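Local atomic coordinates of flagellar biosynthesis protein FlhF (PDB entry 2PX0), a protein that binds GTP as a homodimeric GTPase of the signal-recognition-particle family, is necessary for building the bacterial flagellum and may act in its translocation. Residues Lys106-Phe111 with His185-Thr190; Phe139-Thr144 with Ala162-Cys167; Val219-Ala224 with Phe246-Glu251. One frame throughout, in Å; residues are numbered along the deposited sequence.

Contact 1: Lys106-Phe111 with His185-Thr190; sequences KYIVLF and HVFVDT
Ile108 sits between two residues of the neighbouring strand, its N-H given to Val186 and its carbonyl taken up by Val188, the alternation by which parallel strands use the polar groups of every second residue. The bond from Ile108 N to Val186 O, 2.8 Å, is practically straight at 178°, although the donor is tilted 26° from the carbonyl plane; Val188 N returns to Ile108 O at 2.7 Å. Val186 N faces Lys106 O at the start of the pairing, too closely modelled to be trusted, and Leu110 N reaches Val188 O in a weak bond. Where the strands part, a side chain takes over: Thr190 OG1 lies between its backbone N and carbonyl carbon (chi1 71°) and meets Leu110 O at 2.8 Å, in the carbonyl plane on a lone pair. The amine of Lys106 is bound by Ser181 O and the OD2 atom of Asp189 by the hydroxyl of Thr119, in the nucleotide-binding loop. Apolar partners lie side by side: Tyr107 CD1 stands 3.6 Å from Val186 CB, and Val109 CG2 is 3.8 Å from Val188 CB, while Ile108 and Phe187 pair on the other face. These are central strands of the parallel sheet of a P-loop GTPase. Helix 118-132 packs on the face of Leu110 and Phe187, strand 137-141 flanks segment 185-190, and strand 214-221 flanks segment 106-111.

Contact 2: Phe139-Thr144 with Ala162-Cys167; sequences FITTDT and APLEVC
With CG anti to the carbonyl carbon (chi1 -81°), Phe139 carries its ring beside its own backbone N, where Pro163 O lies at the ring edge and Ala162 CB approaches CD2 obliquely at 4.2 Å. Leu164 takes the other course, CG anti to the backbone N (chi1 -179°), which brings its branched end to Thr141: CD2 is 4.0 Å from OG1, and the two side chains cross obliquely. The backbones are held at intervals. Phe139 N gives a hydrogen bond of 2.7 Å to Pro163 O, and Thr141 N reaches Glu165 O at 3.2 Å from above the carbonyl plane, 39° out of it; a weak bond from Cys167 N to Thr141 O follows. Strand 137-141 is the outermost of this chain's parallel sheet on this side, and segment 162-167, a connection between helices 149-157 and 170-179, runs along the margin that the sheet leaves uncovered by another strand. The two helices pack on different side chains: Leu153 of helix 149-157 meets both Thr141 and Leu164, whereas Phe173 of helix 170-179 touches Ile140 and Cys167. Between these last two, Ile140 CG2 packs against the sulfur, SG, of Cys167 at 4.0 Å.

Contact 3: Val219-Ala224 with Phe246-Glu251; sequences VLSATA and FTKIDE. With GNP (phosphoaminophosphonic acid-guanylate ester), chain J.
Within a parallel pairing of Leu220 with Phe246 and Ser221 with Thr247, two backbone bonds cross between the segments, Thr247 N to Leu220 O at 3.1 Å and Ala222 N to Thr247 O at 2.9 Å, after which both leave the sheet as loops. Leu220 and Phe246 lie side by side on one face, CB of the leucine 4.0 Å from CE1 of the ring. On the other face the Thr247 hydroxyl passes close to Ser221 CB but gives its hydrogen bond to Ala116 O. Ser221 OG receives the backbone N-H of Thr223, forming an ST turn within the type I turn from Ser221 to Ala224. The strands belong to a beta-alpha-beta unit whose helix, 226-232, covers Leu220, and Thr247-Lys248-Ile249-Asp250 is the TKxD guanine-recognition motif of SRP GTPases. Asp250 OD1 takes the base N1 at 3.1 Å, both carboxylate oxygens hold the exocyclic N2 in weak bonds, and the backbone N of Lys248 makes a weak bond to O6, a pattern that reads the Watson-Crick edge of guanine. Lys248, extended beyond CG, lies over one face of the base, CG 4.0 Å from C5 of the nucleotide, and its CD is 3.6 Å from Ser221 OG on the protein side. Its amine is modelled near the ribose O4', Gly115 O and Thr114 OG1 of the second subunit, but the place of that nitrogen is less sure. Were an alanine here, the stem over the base would be gone, which is likely to leave that face of the guanine without its cover. From the same loop, Glu251 OE1 comes within 3.0 Å of the base N2, and the carboxylate's OE2 makes a weak bond to that same Thr114.

Overall arrangement
Followed from the N terminus, the chain passes the helices of the N domain and enters the sheet at strand 107-112. Contact 1 closes the longest of the three loops, 73 residues between its segments, bringing strand 185-189 back beside that first strand. Contact 2, nested inside it, closes a loop of 17 residues around helix 149-157 and joins contact 1 through strand 137-141, the neighbour of 185-189, with Asp189 N probably bonded to Ile140 O. Contact 3 follows in series, closing a loop of 21 residues around helix 226-232, and a probable bond from Val219 N to Phe111 O couples it to contact 1. None cross; contacts 2 and 3 do not touch and are related through the shared sheet.

Contact 1: Lys106-Phe111 with His185-Thr190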
# COMPACT_ATOMS: atom_id res chain seq x y z
N LYS A 106 -7.84 8.07 -27.16
CA LYS A 106 -6.47 8.14 -27.65
C LYS A 106 -5.51 8.37 -26.49
O LYS A 106 -4.33 8.01 -26.58
CB LYS A 106 -6.36 9.26 -28.68
CG LYS A 106 -4.95 9.50 -29.22
CD LYS A 106 -4.98 10.40 -30.44
CE LYS A 106 -5.71 9.71 -31.60
NZ LYS A 106 -5.69 10.50 -32.86
N TYR A 107 -6.01 8.96 -25.41
CA TYR A 107 -5.17 9.25 -24.26
C TYR A 107 -5.63 8.51 -23.02
O TYR A 107 -6.78 8.63 -22.59
CB TYR A 107 -5.17 10.76 -24.02
CG TYR A 107 -4.80 11.52 -25.27
CD1 TYR A 107 -3.47 11.62 -25.68
CD2 TYR A 107 -5.79 12.10 -26.07
CE1 TYR A 107 -3.14 12.27 -26.87
CE2 TYR A 107 -5.46 12.75 -27.25
CZ TYR A 107 -4.14 12.83 -27.65
OH TYR A 107 -3.83 13.45 -28.83
N ILE A 108 -4.72 7.73 -22.44
CA ILE A 108 -5.00 6.95 -21.24
C ILE A 108 -4.19 7.48 -20.06
O ILE A 108 -2.96 7.40 -20.06
CB ILE A 108 -4.64 5.46 -21.46
CG1 ILE A 108 -5.38 4.92 -22.69
CG2 ILE A 108 -4.97 4.66 -20.22
CD1 ILE A 108 -6.90 4.99 -22.60
N VAL A 109 -4.88 8.01 -19.06
CA VAL A 109 -4.21 8.56 -17.90
C VAL A 109 -4.42 7.76 -16.61
O VAL A 109 -5.53 7.30 -16.31
CB VAL A 109 -4.65 10.03 -17.67
CG1 VAL A 109 -4.12 10.55 -16.34
CG2 VAL A 109 -4.15 10.89 -18.81
N LEU A 110 -3.34 7.58 -15.86
CA LEU A 110 -3.40 6.85 -14.60
C LEU A 110 -2.78 7.66 -13.47
O LEU A 110 -1.60 8.02 -13.53
CB LEU A 110 -2.65 5.52 -14.70
CG LEU A 110 -2.97 4.44 -15.72
CD1 LEU A 110 -2.68 3.09 -15.05
CD2 LEU A 110 -4.42 4.50 -16.18
N PHE A 111 -3.57 7.95 -12.45
CA PHE A 111 -3.07 8.69 -11.30
C PHE A 111 -3.48 7.91 -10.06
O PHE A 111 -4.34 7.04 -10.12
CB PHE A 111 -3.62 10.13 -11.30
CG PHE A 111 -5.07 10.25 -11.70
CD1 PHE A 111 -6.09 9.90 -10.82
CD2 PHE A 111 -5.41 10.69 -12.97
CE1 PHE A 111 -7.43 9.99 -11.20
CE2 PHE A 111 -6.77 10.78 -13.36
CZ PHE A 111 -7.76 10.43 -12.47
N HIS A 185 -3.46 5.08 -29.30
CA HIS A 185 -3.50 5.30 -27.87
C HIS A 185 -2.19 5.88 -27.35
O HIS A 185 -1.10 5.55 -27.83
CB HIS A 185 -3.78 3.97 -27.17
CG HIS A 185 -5.09 3.36 -27.57
ND1 HIS A 185 -5.38 2.03 -27.36
CD2 HIS A 185 -6.18 3.89 -28.17
CE1 HIS A 185 -6.59 1.77 -27.81
NE2 HIS A 185 -7.10 2.88 -28.31
N VAL A 186 -2.32 6.74 -26.35
CA VAL A 186 -1.16 7.37 -25.74
C VAL A 186 -1.29 7.13 -24.23
O VAL A 186 -2.20 7.66 -23.58
CB VAL A 186 -1.15 8.87 -26.02
CG1 VAL A 186 0.18 9.45 -25.60
CG2 VAL A 186 -1.42 9.12 -27.48
N PHE A 187 -0.39 6.33 -23.69
CA PHE A 187 -0.43 6.02 -22.27
C PHE A 187 0.37 7.01 -21.42
O PHE A 187 1.61 7.07 -21.50
CB PHE A 187 0.06 4.58 -22.05
CG PHE A 187 -0.80 3.55 -22.74
CD1 PHE A 187 -0.66 3.30 -24.11
CD2 PHE A 187 -1.79 2.87 -22.03
CE1 PHE A 187 -1.51 2.39 -24.77
CE2 PHE A 187 -2.64 1.96 -22.69
CZ PHE A 187 -2.50 1.72 -24.06
N VAL A 188 -0.36 7.80 -20.63
CA VAL A 188 0.24 8.80 -19.75
C VAL A 188 0.37 8.30 -18.31
O VAL A 188 -0.60 7.85 -17.72
CB VAL A 188 -0.60 10.07 -19.72
CG1 VAL A 188 0.09 11.11 -18.86
CG2 VAL A 188 -0.82 10.58 -21.12
N ASP A 189 1.58 8.40 -17.78
CA ASP A 189 1.91 7.97 -16.42
C ASP A 189 2.02 9.27 -15.61
O ASP A 189 2.33 10.32 -16.17
CB ASP A 189 3.24 7.19 -16.44
CG ASP A 189 3.64 6.60 -15.08
OD1 ASP A 189 2.77 6.46 -14.20
OD2 ASP A 189 4.84 6.25 -14.91
N THR A 190 1.73 9.21 -14.31
CA THR A 190 1.79 10.41 -13.47
C THR A 190 2.55 10.17 -12.17
O THR A 190 2.78 9.03 -11.77
CB THR A 190 0.37 10.91 -13.10
OG1 THR A 190 -0.23 10.01 -12.17
CG2 THR A 190 -0.51 11.01 -14.33

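Contact 2: Phe139-Thr144 with Ala162-Cys167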
# COMPACT_ATOMS: atom_id res chain seq x y z
N PHE A 139 3.81 6.93 -25.56
CA PHE A 139 3.92 7.16 -24.13
C PHE A 139 4.11 8.63 -23.82
O PHE A 139 4.43 9.41 -24.70
CB PHE A 139 5.09 6.38 -23.55
CG PHE A 139 4.79 4.95 -23.30
CD1 PHE A 139 3.96 4.57 -22.24
CD2 PHE A 139 5.34 3.95 -24.10
CE1 PHE A 139 3.70 3.23 -21.97
CE2 PHE A 139 5.08 2.60 -23.84
CZ PHE A 139 4.26 2.24 -22.77
N ILE A 140 3.90 8.99 -22.56
CA ILE A 140 4.06 10.36 -22.09
C ILE A 140 4.18 10.27 -20.58
O ILE A 140 3.44 9.54 -19.94
CB ILE A 140 2.81 11.23 -22.36
CG1 ILE A 140 2.66 11.49 -23.86
CG2 ILE A 140 2.92 12.54 -21.59
CD1 ILE A 140 1.49 12.39 -24.19
N THR A 141 5.12 11.02 -20.01
CA THR A 141 5.26 11.00 -18.57
C THR A 141 5.05 12.38 -17.99
O THR A 141 5.22 13.40 -18.67
CB THR A 141 6.63 10.52 -18.13
OG1 THR A 141 6.98 9.33 -18.83
CG2 THR A 141 6.61 10.25 -16.64
N THR A 142 4.68 12.41 -16.72
CA THR A 142 4.46 13.65 -16.01
C THR A 142 5.24 13.47 -14.74
O THR A 142 5.45 14.42 -13.98
CB THR A 142 2.97 13.84 -15.68
OG1 THR A 142 2.31 14.33 -16.84
CG2 THR A 142 2.77 14.82 -14.55
N ASP A 143 5.70 12.24 -14.52
CA ASP A 143 6.44 11.96 -13.31
C ASP A 143 7.84 12.54 -13.36
O ASP A 143 8.81 11.84 -13.69
CB ASP A 143 6.52 10.47 -13.03
CG ASP A 143 7.14 10.17 -11.69
OD1 ASP A 143 8.28 10.60 -11.46
OD2 ASP A 143 6.48 9.51 -10.86
N THR A 144 7.93 13.82 -13.03
CA THR A 144 9.20 14.53 -13.01
C THR A 144 9.75 14.41 -11.60
O THR A 144 10.97 14.48 -11.38
CB THR A 144 9.02 16.01 -13.34
OG1 THR A 144 8.71 16.14 -14.74
CG2 THR A 144 10.28 16.80 -13.01
N ALA A 162 8.58 2.08 -28.69
CA ALA A 162 7.55 3.11 -28.80
C ALA A 162 8.10 4.46 -28.34
O ALA A 162 9.10 4.53 -27.63
CB ALA A 162 6.33 2.72 -27.95
N PRO A 163 7.45 5.56 -28.75
CA PRO A 163 7.86 6.92 -28.40
C PRO A 163 7.42 7.37 -27.01
O PRO A 163 6.37 6.97 -26.51
CB PRO A 163 7.23 7.76 -29.50
CG PRO A 163 5.96 7.03 -29.78
CD PRO A 163 6.39 5.58 -29.79
N LEU A 164 8.23 8.22 -26.39
CA LEU A 164 7.93 8.75 -25.06
C LEU A 164 8.36 10.21 -24.99
O LEU A 164 9.41 10.59 -25.53
CB LEU A 164 8.66 7.93 -24.00
CG LEU A 164 8.45 8.31 -22.53
CD1 LEU A 164 8.99 7.20 -21.67
CD2 LEU A 164 9.14 9.62 -22.20
N GLU A 165 7.56 11.03 -24.31
CA GLU A 165 7.85 12.45 -24.16
C GLU A 165 7.65 12.90 -22.72
O GLU A 165 6.55 12.80 -22.19
CB GLU A 165 6.93 13.28 -25.05
CG GLU A 165 7.08 13.04 -26.54
CD GLU A 165 8.43 13.51 -27.09
OE1 GLU A 165 8.92 14.57 -26.62
OE2 GLU A 165 8.98 12.83 -28.00
N VAL A 166 8.71 13.38 -22.08
CA VAL A 166 8.61 13.87 -20.71
C VAL A 166 7.97 15.26 -20.74
O VAL A 166 8.11 15.99 -21.72
CB VAL A 166 10.00 13.97 -20.05
CG1 VAL A 166 9.89 14.69 -18.72
CG2 VAL A 166 10.57 12.59 -19.84
N CYS A 167 7.27 15.62 -19.67
CA CYS A 167 6.63 16.93 -19.61
C CYS A 167 6.71 17.55 -18.22
O CYS A 167 6.34 16.91 -17.22
CB CYS A 167 5.18 16.80 -20.04
SG CYS A 167 4.98 15.99 -21.63

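Contact 3: Val219-Ala224 with Phe246-Glu251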
# COMPACT_ATOMS: atom_id res chain seq x y z
N VAL A 219 -5.97 4.93 -9.75
CA VAL A 219 -5.30 3.73 -9.26
C VAL A 219 -5.14 3.58 -7.75
O VAL A 219 -4.34 4.29 -7.13
CB VAL A 219 -3.91 3.59 -9.92
CG1 VAL A 219 -3.10 2.48 -9.25
CG2 VAL A 219 -4.09 3.28 -11.41
N LEU A 220 -5.88 2.65 -7.16
CA LEU A 220 -5.80 2.40 -5.72
C LEU A 220 -5.41 0.95 -5.52
O LEU A 220 -5.68 0.11 -6.39
CB LEU A 220 -7.14 2.62 -5.02
CG LEU A 220 -7.82 3.98 -5.08
CD1 LEU A 220 -9.07 3.88 -4.27
CD2 LEU A 220 -6.93 5.07 -4.56
N SER A 221 -4.78 0.66 -4.37
CA SER A 221 -4.35 -0.69 -4.07
C SER A 221 -5.29 -1.43 -3.13
O SER A 221 -5.78 -0.86 -2.16
CB SER A 221 -2.97 -0.66 -3.46
OG SER A 221 -2.64 -1.94 -2.93
N ALA A 222 -5.51 -2.70 -3.44
CA ALA A 222 -6.38 -3.59 -2.67
C ALA A 222 -5.84 -3.88 -1.27
O ALA A 222 -6.40 -4.67 -0.51
CB ALA A 222 -6.59 -4.90 -3.45
N THR A 223 -4.74 -3.24 -0.91
CA THR A 223 -4.16 -3.47 0.40
C THR A 223 -4.47 -2.36 1.41
O THR A 223 -4.39 -2.57 2.61
CB THR A 223 -2.63 -3.65 0.28
OG1 THR A 223 -2.35 -4.63 -0.74
CG2 THR A 223 -2.07 -4.16 1.57
N ALA A 224 -4.84 -1.19 0.90
CA ALA A 224 -5.19 -0.04 1.73
C ALA A 224 -6.39 -0.29 2.64
O ALA A 224 -7.23 -1.15 2.38
CB ALA A 224 -5.48 1.14 0.85
N PHE A 246 -7.78 -1.47 -9.26
CA PHE A 246 -7.41 -2.01 -7.96
C PHE A 246 -6.30 -3.00 -8.18
O PHE A 246 -6.47 -4.00 -8.87
CB PHE A 246 -8.62 -2.68 -7.30
CG PHE A 246 -9.59 -1.70 -6.70
CD1 PHE A 246 -9.29 -1.03 -5.51
CD2 PHE A 246 -10.77 -1.38 -7.36
CE1 PHE A 246 -10.14 -0.06 -5.00
CE2 PHE A 246 -11.62 -0.42 -6.84
CZ PHE A 246 -11.31 0.24 -5.67
N THR A 247 -5.16 -2.71 -7.59
CA THR A 247 -4.01 -3.56 -7.74
C THR A 247 -3.78 -4.50 -6.56
O THR A 247 -4.43 -4.40 -5.53
CB THR A 247 -2.76 -2.72 -7.92
OG1 THR A 247 -2.51 -2.01 -6.71
CG2 THR A 247 -2.92 -1.73 -9.08
N LYS A 248 -2.85 -5.42 -6.75
CA LYS A 248 -2.46 -6.36 -5.72
C LYS A 248 -3.56 -7.18 -5.06
O LYS A 248 -3.45 -7.54 -3.87
CB LYS A 248 -1.67 -5.58 -4.65
CG LYS A 248 -0.86 -4.45 -5.26
CD LYS A 248 0.13 -3.87 -4.28
CE LYS A 248 1.05 -2.90 -5.02
NZ LYS A 248 2.14 -2.38 -4.17
N ILE A 249 -4.59 -7.53 -5.82
CA ILE A 249 -5.67 -8.34 -5.26
C ILE A 249 -5.10 -9.69 -4.86
O ILE A 249 -5.66 -10.39 -4.03
CB ILE A 249 -6.82 -8.56 -6.26
CG1 ILE A 249 -6.31 -9.28 -7.50
CG2 ILE A 249 -7.45 -7.21 -6.64
CD1 ILE A 249 -7.41 -9.57 -8.52
N ASP A 250 -3.96 -10.04 -5.45
CA ASP A 250 -3.31 -11.29 -5.13
C ASP A 250 -2.46 -11.09 -3.90
O ASP A 250 -1.74 -12.00 -3.49
CB ASP A 250 -2.38 -11.69 -6.27
CG ASP A 250 -1.15 -10.79 -6.35
OD1 ASP A 250 -1.32 -9.58 -6.58
OD2 ASP A 250 -0.01 -11.29 -6.18
N GLU A 251 -2.52 -9.91 -3.30
CA GLU A 251 -1.70 -9.62 -2.13
C GLU A 251 -2.51 -9.33 -0.87
O GLU A 251 -1.97 -9.31 0.24
CB GLU A 251 -0.79 -8.43 -2.45
CG GLU A 251 0.43 -8.31 -1.57
CD GLU A 251 1.45 -7.36 -2.18
OE1 GLU A 251 1.65 -7.40 -3.41
OE2 GLU A 251 2.06 -6.57 -1.43
PG GNP J . 4.95 5.52 -7.74
O1G GNP J . 5.96 5.56 -6.65
O2G GNP J . 5.51 6.04 -9.08
O3G GNP J . 3.69 6.22 -7.39
N3B GNP J . 4.72 3.86 -7.89
PB GNP J . 3.69 3.25 -9.02
O1B GNP J . 2.31 3.54 -8.69
O2B GNP J . 4.23 3.70 -10.35
O3A GNP J . 4.01 1.68 -8.71
PA GNP J . 5.06 0.75 -9.38
O1A GNP J . 4.69 0.45 -10.80
O2A GNP J . 6.40 1.38 -9.06
O5' GNP J . 4.90 -0.54 -8.60
C5' GNP J . 5.19 -0.56 -7.20
C4' GNP J . 5.30 -1.95 -6.70
O4' GNP J . 4.12 -2.68 -6.61
C3' GNP J . 6.28 -2.82 -7.54
O3' GNP J . 7.20 -3.53 -6.70
C2' GNP J . 5.35 -3.78 -8.27
O2' GNP J . 5.93 -5.01 -8.60
C1' GNP J . 4.24 -3.91 -7.28
N9 GNP J . 2.98 -4.27 -7.96
C8 GNP J . 2.29 -3.44 -8.95
N7 GNP J . 1.21 -4.04 -9.36
C5 GNP J . 1.19 -5.31 -8.61
C6 GNP J . 0.23 -6.40 -8.65
O6 GNP J . -0.75 -6.50 -9.28
N1 GNP J . 0.59 -7.42 -7.77
C2 GNP J . 1.75 -7.28 -7.02
N2 GNP J . 1.94 -8.42 -6.19
N3 GNP J . 2.64 -6.37 -6.94
C4 GNP J . 2.27 -5.38 -7.80